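Local coordinates for coenzyme F420-dependent N(5),N(10)-methenyltetrahydromethanopterin reductase-related protein (PDB 6HUZ) that uses tetrahydrofolate derivatives as substrates, as a bacterial paralog of [Fe]-hydrogenase that carries the iron-guanylylpyridinol cofactor, at residues T118-V123 with E342-F347; L166-I171 with V331-L336; S242-S247 with A318-L323. One frame throughout, in Å; residues are numbered along the deposited sequence.

Contact 1: T118-V123 with E342-F347; sequences TMSILV and ESWKKF. With FE9 (iron-guanylyl pyridinol cofactor), chain B.
W344 turns one face of its indole to 118-123, where S120 and V123 lie against it. From its CB outward, the side chain first meets V123: CB is 3.5 Å from V123 CG2. V123 CG2 comes nearest W344 CG, at 3.3 Å, and it also reaches CD1. Because CG2 stands 26° off the normal of the five-membered ring, this is a CH-pi contact over the face, displaced toward the ring's rim. Further out, at CE2 and CZ2, S120 takes over, with its CB 3.5 Å from W344 CZ2. S120 CB lies 3.6 Å from the centroid of the W344 six-membered ring and only 16° off its normal, a second CH-pi contact over the same face; CH2, at the far end of the indole, is 3.7 Å from S120 CB.

The face is offered to the start of a helix in a Rossmann-type domain. Strand 112-115, part of a parallel sheet with order 3-2-1-4-5-6, leads through T118 into helix 121-127, and S120 is that helix's N-cap. S120 OG, swung away from its own backbone N (chi1 157°), accepts two weak capping bonds: a fairly straight one from V123 N, 3.3 Å from OG, and a strongly bent one from L122 N. Thus CB is left to meet the indole while the hydroxyl serves the helix end.

Two residues before the cap, T118 points its CG2 at the cofactor, 3.5 Å from FE9 C5, and its OG1 is hydrogen-bonded to T89 O. The iron carries a water at 2.2 Å from FE. F237 of the second subunit meets the W344 ring with the two planes steeply inclined, and S200 of helix 196-203 also touches the indole.

Contact 2: L166-I171 with V331-L336; sequences LLRKPI and VGDDVL
R168 and D333 are the residues of closest backbone approach, their CA atoms 8.9 Å apart, with 166-171 an irregular loop and 331-336 turning into a helix at D333. R168 covers most of that gap and D333 the rest, the arginine using its aliphatic end as much as its charge. Its chain bends at chi3 (76°), which brings CD to a short 3.0 Å from D333 OD1. NE follows at 3.4 Å from D333 OD1, forming a salt bridge of charges alone: the oxygen lies well out of the guanidinium plane, and no N-H is aimed at it. The two side chains run antiparallel alongside each other, and the guanidinium and carboxylate planes differ by 19°.

D333 has stronger ties. OD1 is hydrogen-bonded to Y315 OH of the second subunit, and OD2 pairs with K337; E328, close to OD1 with like charge, has a long, weak ion pair with R168 NH2. K169 NZ, 5.3 Å from D334 OD1, adds a distant opposite charge.

The helix itself begins at a sharp break after helix 320-331. G332, with positive phi (89°), occupies the N-cap position, where a side chain would be jammed against the preceding carbonyl O, and L336 N bonds to G332 O at 3.1 Å. A carboxylate in the first turn, as at D333, is likely to be favoured by the helix dipole. The arrangement is that of an ionic cluster at a helix start on the surface, joining a loop that follows strand 158-163 in the N-terminal domain to helices 320-331 and 333-345, which meet at G332 beside the dimer interface.

Contact 3: S242-S247 with A318-L323; sequences SLQVIS and APSPML. With NA (sodium ion), chain H.
Q244 sends its CG anti to the backbone N (chi1 -176°) and then bends at chi2 (56°), which swings its amide off helix 232-262 onto the A318-S320 backbone. There OE1 accepts from S320 N, 3.2 Å from OE1, in an almost straight bond (176°), although the donor stands above the amide's carbonyl plane and off its lone pairs. Q244 CG and CD each come to 3.3 Å from A318 O; OE1 is equally near that oxygen, but two acceptors cannot bond. S320 opens helix 320-331 directly after P319 at the N-cap position, so Q244 supplies a buried acceptor to an N-H of the first turn, where no backbone carbonyl of the helix can serve. This join links two helices within the dimer core: L243 packs on I246 of the second subunit, and the amide of Q244 has its main polar partner in Q244 of that subunit. Cutting this residue back to an alanine is likely to leave S320 N without its acceptor and Q244 of the second subunit without its mate. Two residues earlier in the helix, S242 OG binds a sodium ion at 2.8 Å from OG, together with Q238 O.

Overall arrangement
Contact 3 is the buried one, all its touching residues being enclosed at the dimer interface, whereas contacts 1 and 2 lie at the surface. The chemistry changes accordingly: a neutral amide-to-backbone bond in contact 3, CH-pi packing of a methyl and a serine CB on an aromatic face in contact 1, and charges without a directed bond in contact 2. Contacts 1 and 2 share helix 333-345, one near its end and one at its start, and they touch through L122 with L167 and I171, their centres 16 Å apart. Contact 3 stands about 20 Å from contact 2, between centres, and uses the preceding helix 320-331. All three also reach the second subunit, while only contact 1 touches the iron cofactor.

Contact 1: T118-V123 with E342-F347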
# COMPACT_ATOMS: atom_id res chain seq x y z
N THR A 118 -13.53 -12.72 -11.30
CA THR A 118 -12.60 -12.95 -12.40
C THR A 118 -12.41 -11.83 -13.43
O THR A 118 -11.64 -12.01 -14.37
CB THR A 118 -13.05 -14.22 -13.16
OG1 THR A 118 -14.40 -14.03 -13.59
CG2 THR A 118 -12.94 -15.48 -12.28
N MET A 119 -13.12 -10.71 -13.31
CA MET A 119 -12.96 -9.64 -14.29
C MET A 119 -13.37 -8.32 -13.73
O MET A 119 -14.46 -8.23 -13.18
CB MET A 119 -13.85 -9.96 -15.52
CG MET A 119 -13.87 -8.86 -16.58
SD MET A 119 -12.20 -8.34 -17.06
CE MET A 119 -11.76 -9.70 -18.11
N SER A 120 -12.50 -7.28 -13.83
CA SER A 120 -12.88 -5.96 -13.35
C SER A 120 -13.99 -5.43 -14.26
O SER A 120 -13.89 -5.55 -15.49
CB SER A 120 -11.70 -5.01 -13.40
OG SER A 120 -12.16 -3.67 -13.44
N ILE A 121 -15.05 -4.85 -13.68
CA ILE A 121 -16.14 -4.32 -14.48
C ILE A 121 -15.66 -3.15 -15.34
O ILE A 121 -16.20 -2.95 -16.45
CB ILE A 121 -17.40 -3.93 -13.64
CG1 ILE A 121 -18.63 -3.70 -14.56
CG2 ILE A 121 -17.16 -2.68 -12.76
CD1 ILE A 121 -19.11 -4.90 -15.53
N LEU A 122 -14.67 -2.38 -14.83
CA LEU A 122 -14.12 -1.23 -15.53
C LEU A 122 -13.33 -1.69 -16.74
O LEU A 122 -13.44 -1.07 -17.79
CB LEU A 122 -13.27 -0.34 -14.61
CG LEU A 122 -14.03 0.20 -13.37
CD1 LEU A 122 -13.17 1.25 -12.61
CD2 LEU A 122 -15.38 0.83 -13.77
N VAL A 123 -12.58 -2.78 -16.60
CA VAL A 123 -11.82 -3.32 -17.74
C VAL A 123 -12.81 -3.80 -18.78
O VAL A 123 -12.68 -3.46 -19.96
CB VAL A 123 -10.87 -4.46 -17.30
CG1 VAL A 123 -10.26 -5.17 -18.51
CG2 VAL A 123 -9.79 -3.92 -16.40
N GLU A 342 -3.32 -1.64 -19.77
CA GLU A 342 -2.06 -2.38 -19.71
C GLU A 342 -1.77 -3.00 -18.31
O GLU A 342 -1.08 -4.02 -18.22
CB GLU A 342 -0.91 -1.45 -20.13
CG GLU A 342 0.37 -2.18 -20.51
CD GLU A 342 1.51 -1.24 -20.85
OE1 GLU A 342 1.27 -0.26 -21.59
OE2 GLU A 342 2.64 -1.49 -20.38
N SER A 343 -2.32 -2.40 -17.23
CA SER A 343 -2.15 -2.88 -15.85
C SER A 343 -2.87 -4.19 -15.58
O SER A 343 -2.26 -5.15 -15.13
CB SER A 343 -2.67 -1.84 -14.86
OG SER A 343 -2.55 -2.32 -13.53
N TRP A 344 -4.19 -4.20 -15.81
CA TRP A 344 -5.03 -5.38 -15.58
C TRP A 344 -4.62 -6.58 -16.41
O TRP A 344 -4.86 -7.71 -15.99
CB TRP A 344 -6.49 -5.05 -15.81
CG TRP A 344 -7.15 -4.61 -14.54
CD1 TRP A 344 -7.25 -3.34 -14.06
CD2 TRP A 344 -7.74 -5.46 -13.55
NE1 TRP A 344 -7.90 -3.34 -12.85
CE2 TRP A 344 -8.22 -4.63 -12.51
CE3 TRP A 344 -7.92 -6.85 -13.44
CZ2 TRP A 344 -8.86 -5.15 -11.37
CZ3 TRP A 344 -8.57 -7.36 -12.33
CH2 TRP A 344 -9.02 -6.52 -11.31
N LYS A 345 -3.99 -6.35 -17.58
CA LYS A 345 -3.53 -7.42 -18.45
C LYS A 345 -2.55 -8.33 -17.70
O LYS A 345 -2.55 -9.55 -17.92
CB LYS A 345 -2.84 -6.82 -19.68
CG LYS A 345 -2.49 -7.84 -20.76
CD LYS A 345 -1.73 -7.22 -21.94
CE LYS A 345 -2.07 -5.77 -22.22
NZ LYS A 345 -0.99 -5.10 -23.00
N LYS A 346 -1.72 -7.73 -16.80
CA LYS A 346 -0.74 -8.48 -16.01
C LYS A 346 -1.44 -9.52 -15.11
O LYS A 346 -0.84 -10.55 -14.80
CB LYS A 346 0.12 -7.52 -15.16
CG LYS A 346 1.11 -6.71 -15.99
CD LYS A 346 1.85 -5.65 -15.16
CE LYS A 346 2.28 -4.46 -15.98
NZ LYS A 346 3.19 -4.83 -17.10
N PHE A 347 -2.69 -9.27 -14.71
CA PHE A 347 -3.41 -10.23 -13.88
C PHE A 347 -3.58 -11.51 -14.73
O PHE A 347 -4.55 -12.25 -14.61
CB PHE A 347 -4.78 -9.64 -13.46
CG PHE A 347 -5.51 -10.37 -12.35
CD1 PHE A 347 -4.86 -10.77 -11.20
CD2 PHE A 347 -6.88 -10.59 -12.44
CE1 PHE A 347 -5.54 -11.40 -10.17
CE2 PHE A 347 -7.57 -11.24 -11.41
CZ PHE A 347 -6.89 -11.64 -10.28
O2 FE9 B . -12.80 -18.82 -7.54
FE FE9 B . -14.59 -16.19 -7.03
C1F FE9 B . -15.70 -17.42 -6.24
O1F FE9 B . -16.38 -18.17 -5.74
C2F FE9 B . -14.98 -15.02 -5.67
O2F FE9 B . -15.25 -14.30 -4.84
C8 FE9 B . -15.93 -15.45 -8.17
O18 FE9 B . -16.72 -14.61 -7.80
C7 FE9 B . -15.98 -15.94 -9.61
C6 FE9 B . -15.06 -17.12 -9.68
N1 FE9 B . -14.31 -17.42 -8.53
C5 FE9 B . -14.98 -17.94 -10.90
C5M FE9 B . -15.78 -17.55 -12.11
C4 FE9 B . -14.08 -19.10 -10.91
C3 FE9 B . -13.28 -19.40 -9.69
C3M FE9 B . -12.34 -20.59 -9.61
C2 FE9 B . -13.44 -18.51 -8.48
O3P FE9 B . -13.96 -19.79 -12.08
P1 FE9 B . -14.69 -21.20 -12.36
O1P FE9 B . -15.04 -21.83 -11.09
O2P FE9 B . -13.58 -22.16 -13.05
O5' FE9 B . -15.95 -20.88 -13.27
C5' FE9 B . -15.84 -20.49 -14.63
C4' FE9 B . -16.98 -21.19 -15.36
O4' FE9 B . -17.04 -20.71 -16.70
C1' FE9 B . -17.47 -21.79 -17.52
C2' FE9 B . -16.74 -22.98 -16.95
O2' FE9 B . -17.32 -24.25 -17.31
C3' FE9 B . -16.80 -22.70 -15.46
O3' FE9 B . -17.89 -23.35 -14.81
N9A FE9 B . -17.21 -21.47 -18.94
C4A FE9 B . -18.11 -20.86 -19.68
N3A FE9 B . -19.38 -20.47 -19.46
C2A FE9 B . -20.08 -19.92 -20.47
N2A FE9 B . -21.34 -19.51 -20.19
N1A FE9 B . -19.59 -19.74 -21.71
C6A FE9 B . -18.35 -20.14 -22.06
O6A FE9 B . -17.91 -19.96 -23.20
C5A FE9 B . -17.51 -20.73 -21.02
N7A FE9 B . -16.26 -21.22 -20.94
C8A FE9 B . -16.09 -21.66 -19.67
O HOH W 1 -12.52 -16.58 -6.26

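Contact 2: L166-I171 with V331-L336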
# COMPACT_ATOMS: atom_id res chain seq x y z
N LEU A 166 -16.75 7.71 -7.81
CA LEU A 166 -15.35 7.93 -8.19
C LEU A 166 -15.12 7.85 -9.70
O LEU A 166 -14.00 8.08 -10.13
CB LEU A 166 -14.37 7.01 -7.45
CG LEU A 166 -14.51 7.00 -5.94
CD1 LEU A 166 -13.41 6.20 -5.30
CD2 LEU A 166 -14.49 8.40 -5.40
N LEU A 167 -16.18 7.57 -10.52
CA LEU A 167 -16.00 7.49 -11.97
C LEU A 167 -16.27 8.83 -12.64
O LEU A 167 -17.07 9.62 -12.13
CB LEU A 167 -16.96 6.45 -12.63
CG LEU A 167 -16.89 5.02 -12.11
CD1 LEU A 167 -17.84 4.09 -12.95
CD2 LEU A 167 -15.44 4.51 -12.11
N ARG A 168 -15.64 9.07 -13.80
CA ARG A 168 -15.83 10.31 -14.56
C ARG A 168 -17.14 10.28 -15.32
O ARG A 168 -17.79 11.33 -15.46
CB ARG A 168 -14.65 10.55 -15.50
CG ARG A 168 -13.30 10.65 -14.74
CD ARG A 168 -12.15 10.69 -15.71
NE ARG A 168 -12.01 12.00 -16.35
CZ ARG A 168 -11.47 13.07 -15.78
NH1 ARG A 168 -11.00 13.01 -14.53
NH2 ARG A 168 -11.39 14.22 -16.44
N LYS A 169 -17.55 9.08 -15.83
CA LYS A 169 -18.79 8.87 -16.57
C LYS A 169 -19.50 7.66 -15.96
O LYS A 169 -18.85 6.70 -15.53
CB LYS A 169 -18.53 8.60 -18.06
CG LYS A 169 -18.01 9.82 -18.80
CD LYS A 169 -18.14 9.69 -20.32
CE LYS A 169 -16.92 9.09 -20.98
NZ LYS A 169 -16.86 9.43 -22.43
N PRO A 170 -20.83 7.67 -15.89
CA PRO A 170 -21.53 6.52 -15.30
C PRO A 170 -21.50 5.31 -16.21
O PRO A 170 -21.42 5.46 -17.43
CB PRO A 170 -22.95 7.04 -15.12
CG PRO A 170 -23.12 8.00 -16.24
CD PRO A 170 -21.78 8.70 -16.34
N ILE A 171 -21.53 4.10 -15.61
CA ILE A 171 -21.54 2.83 -16.34
C ILE A 171 -22.82 2.04 -16.01
O ILE A 171 -23.09 1.01 -16.65
CB ILE A 171 -20.27 2.02 -16.01
CG1 ILE A 171 -20.19 1.69 -14.51
CG2 ILE A 171 -19.05 2.78 -16.49
CD1 ILE A 171 -19.14 0.59 -14.16
N VAL A 331 -2.93 15.44 -20.99
CA VAL A 331 -3.38 14.70 -22.17
C VAL A 331 -4.84 14.28 -22.21
O VAL A 331 -5.27 13.80 -23.26
CB VAL A 331 -2.48 13.46 -22.40
CG1 VAL A 331 -1.06 13.88 -22.77
CG2 VAL A 331 -2.46 12.54 -21.17
N GLY A 332 -5.59 14.44 -21.13
CA GLY A 332 -6.98 14.03 -21.13
C GLY A 332 -7.16 12.58 -20.72
O GLY A 332 -6.19 11.81 -20.67
N ASP A 333 -8.42 12.21 -20.45
CA ASP A 333 -8.83 10.89 -19.97
C ASP A 333 -8.66 9.71 -20.87
O ASP A 333 -8.22 8.66 -20.41
CB ASP A 333 -10.30 10.91 -19.54
CG ASP A 333 -10.62 9.72 -18.67
OD1 ASP A 333 -10.02 9.60 -17.59
OD2 ASP A 333 -11.45 8.90 -19.08
N ASP A 334 -9.07 9.86 -22.13
CA ASP A 334 -8.98 8.77 -23.10
C ASP A 334 -7.54 8.37 -23.18
O ASP A 334 -7.22 7.19 -23.10
CB ASP A 334 -9.51 9.22 -24.48
CG ASP A 334 -10.73 10.12 -24.39
OD1 ASP A 334 -11.86 9.59 -24.30
OD2 ASP A 334 -10.55 11.36 -24.39
N VAL A 335 -6.66 9.36 -23.29
CA VAL A 335 -5.23 9.10 -23.36
C VAL A 335 -4.77 8.43 -22.07
O VAL A 335 -3.96 7.51 -22.11
CB VAL A 335 -4.43 10.37 -23.70
CG1 VAL A 335 -2.93 10.09 -23.71
CG2 VAL A 335 -4.88 10.93 -25.06
N LEU A 336 -5.31 8.88 -20.92
CA LEU A 336 -4.95 8.28 -19.63
C LEU A 336 -5.53 6.88 -19.46
O LEU A 336 -4.87 6.05 -18.85
CB LEU A 336 -5.35 9.21 -18.46
CG LEU A 336 -4.99 8.73 -17.06
CD1 LEU A 336 -3.54 8.31 -16.96
CD2 LEU A 336 -5.26 9.78 -16.07

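Contact 3: S242-S247 with A318-L323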
# COMPACT_ATOMS: atom_id res chain seq x y z
N SER A 242 4.19 4.72 2.78
CA SER A 242 4.58 3.33 2.98
C SER A 242 3.92 2.46 1.95
O SER A 242 4.59 1.66 1.30
CB SER A 242 4.16 2.83 4.38
OG SER A 242 4.91 3.40 5.44
N LEU A 243 2.59 2.60 1.81
CA LEU A 243 1.84 1.75 0.90
C LEU A 243 2.12 2.02 -0.56
O LEU A 243 2.20 1.05 -1.32
CB LEU A 243 0.34 1.81 1.23
CG LEU A 243 0.02 1.49 2.71
CD1 LEU A 243 -1.47 1.55 2.96
CD2 LEU A 243 0.65 0.15 3.17
N GLN A 244 2.32 3.28 -0.96
CA GLN A 244 2.66 3.62 -2.36
C GLN A 244 4.01 2.96 -2.67
O GLN A 244 4.18 2.37 -3.73
CB GLN A 244 2.82 5.13 -2.52
CG GLN A 244 3.08 5.63 -3.94
CD GLN A 244 2.03 5.20 -4.93
OE1 GLN A 244 0.97 5.83 -5.08
NE2 GLN A 244 2.29 4.12 -5.63
N VAL A 245 4.99 3.08 -1.75
CA VAL A 245 6.31 2.49 -1.98
C VAL A 245 6.25 0.97 -2.19
O VAL A 245 6.84 0.46 -3.14
CB VAL A 245 7.30 2.89 -0.86
CG1 VAL A 245 8.54 2.00 -0.87
CG2 VAL A 245 7.68 4.35 -1.00
N ILE A 246 5.56 0.26 -1.29
CA ILE A 246 5.46 -1.20 -1.43
C ILE A 246 4.78 -1.52 -2.74
O ILE A 246 5.28 -2.34 -3.48
CB ILE A 246 4.71 -1.88 -0.25
CG1 ILE A 246 5.55 -1.72 1.07
CG2 ILE A 246 4.46 -3.38 -0.57
CD1 ILE A 246 4.73 -2.04 2.30
N SER A 247 3.65 -0.89 -3.04
CA SER A 247 2.90 -1.14 -4.30
C SER A 247 3.82 -0.91 -5.54
O SER A 247 3.85 -1.74 -6.44
CB SER A 247 1.70 -0.20 -4.39
OG SER A 247 0.92 -0.59 -5.52
N ALA A 318 6.06 8.20 -5.68
CA ALA A 318 5.24 9.17 -6.40
C ALA A 318 3.73 8.88 -6.17
O ALA A 318 3.26 7.78 -6.48
CB ALA A 318 5.59 9.17 -7.88
N PRO A 319 2.97 9.84 -5.61
CA PRO A 319 1.55 9.60 -5.33
C PRO A 319 0.67 9.51 -6.58
O PRO A 319 0.43 10.50 -7.26
CB PRO A 319 1.15 10.78 -4.43
CG PRO A 319 2.41 11.44 -4.05
CD PRO A 319 3.37 11.19 -5.16
N SER A 320 0.18 8.31 -6.86
CA SER A 320 -0.68 8.08 -8.03
C SER A 320 -1.75 9.15 -8.27
O SER A 320 -1.80 9.70 -9.36
CB SER A 320 -1.35 6.71 -7.97
OG SER A 320 -0.44 5.72 -8.41
N PRO A 321 -2.63 9.48 -7.30
CA PRO A 321 -3.67 10.50 -7.58
C PRO A 321 -3.13 11.84 -8.08
O PRO A 321 -3.80 12.48 -8.90
CB PRO A 321 -4.47 10.60 -6.27
CG PRO A 321 -3.68 9.91 -5.26
CD PRO A 321 -2.77 8.93 -5.94
N MET A 322 -1.92 12.25 -7.63
CA MET A 322 -1.29 13.49 -8.09
C MET A 322 -0.82 13.31 -9.54
O MET A 322 -1.01 14.21 -10.35
CB MET A 322 -0.09 13.86 -7.22
CG MET A 322 -0.46 14.43 -5.87
SD MET A 322 1.02 14.76 -4.85
CE MET A 322 1.78 16.13 -5.79
N LEU A 323 -0.19 12.16 -9.87
CA LEU A 323 0.25 11.90 -11.26
C LEU A 323 -1.00 11.81 -12.16
O LEU A 323 -0.99 12.25 -13.31
CB LEU A 323 0.99 10.54 -11.36
CG LEU A 323 2.43 10.47 -10.81
CD1 LEU A 323 2.77 9.05 -10.38
CD2 LEU A 323 3.42 10.91 -11.85
NA NA H . 6.18 5.94 5.39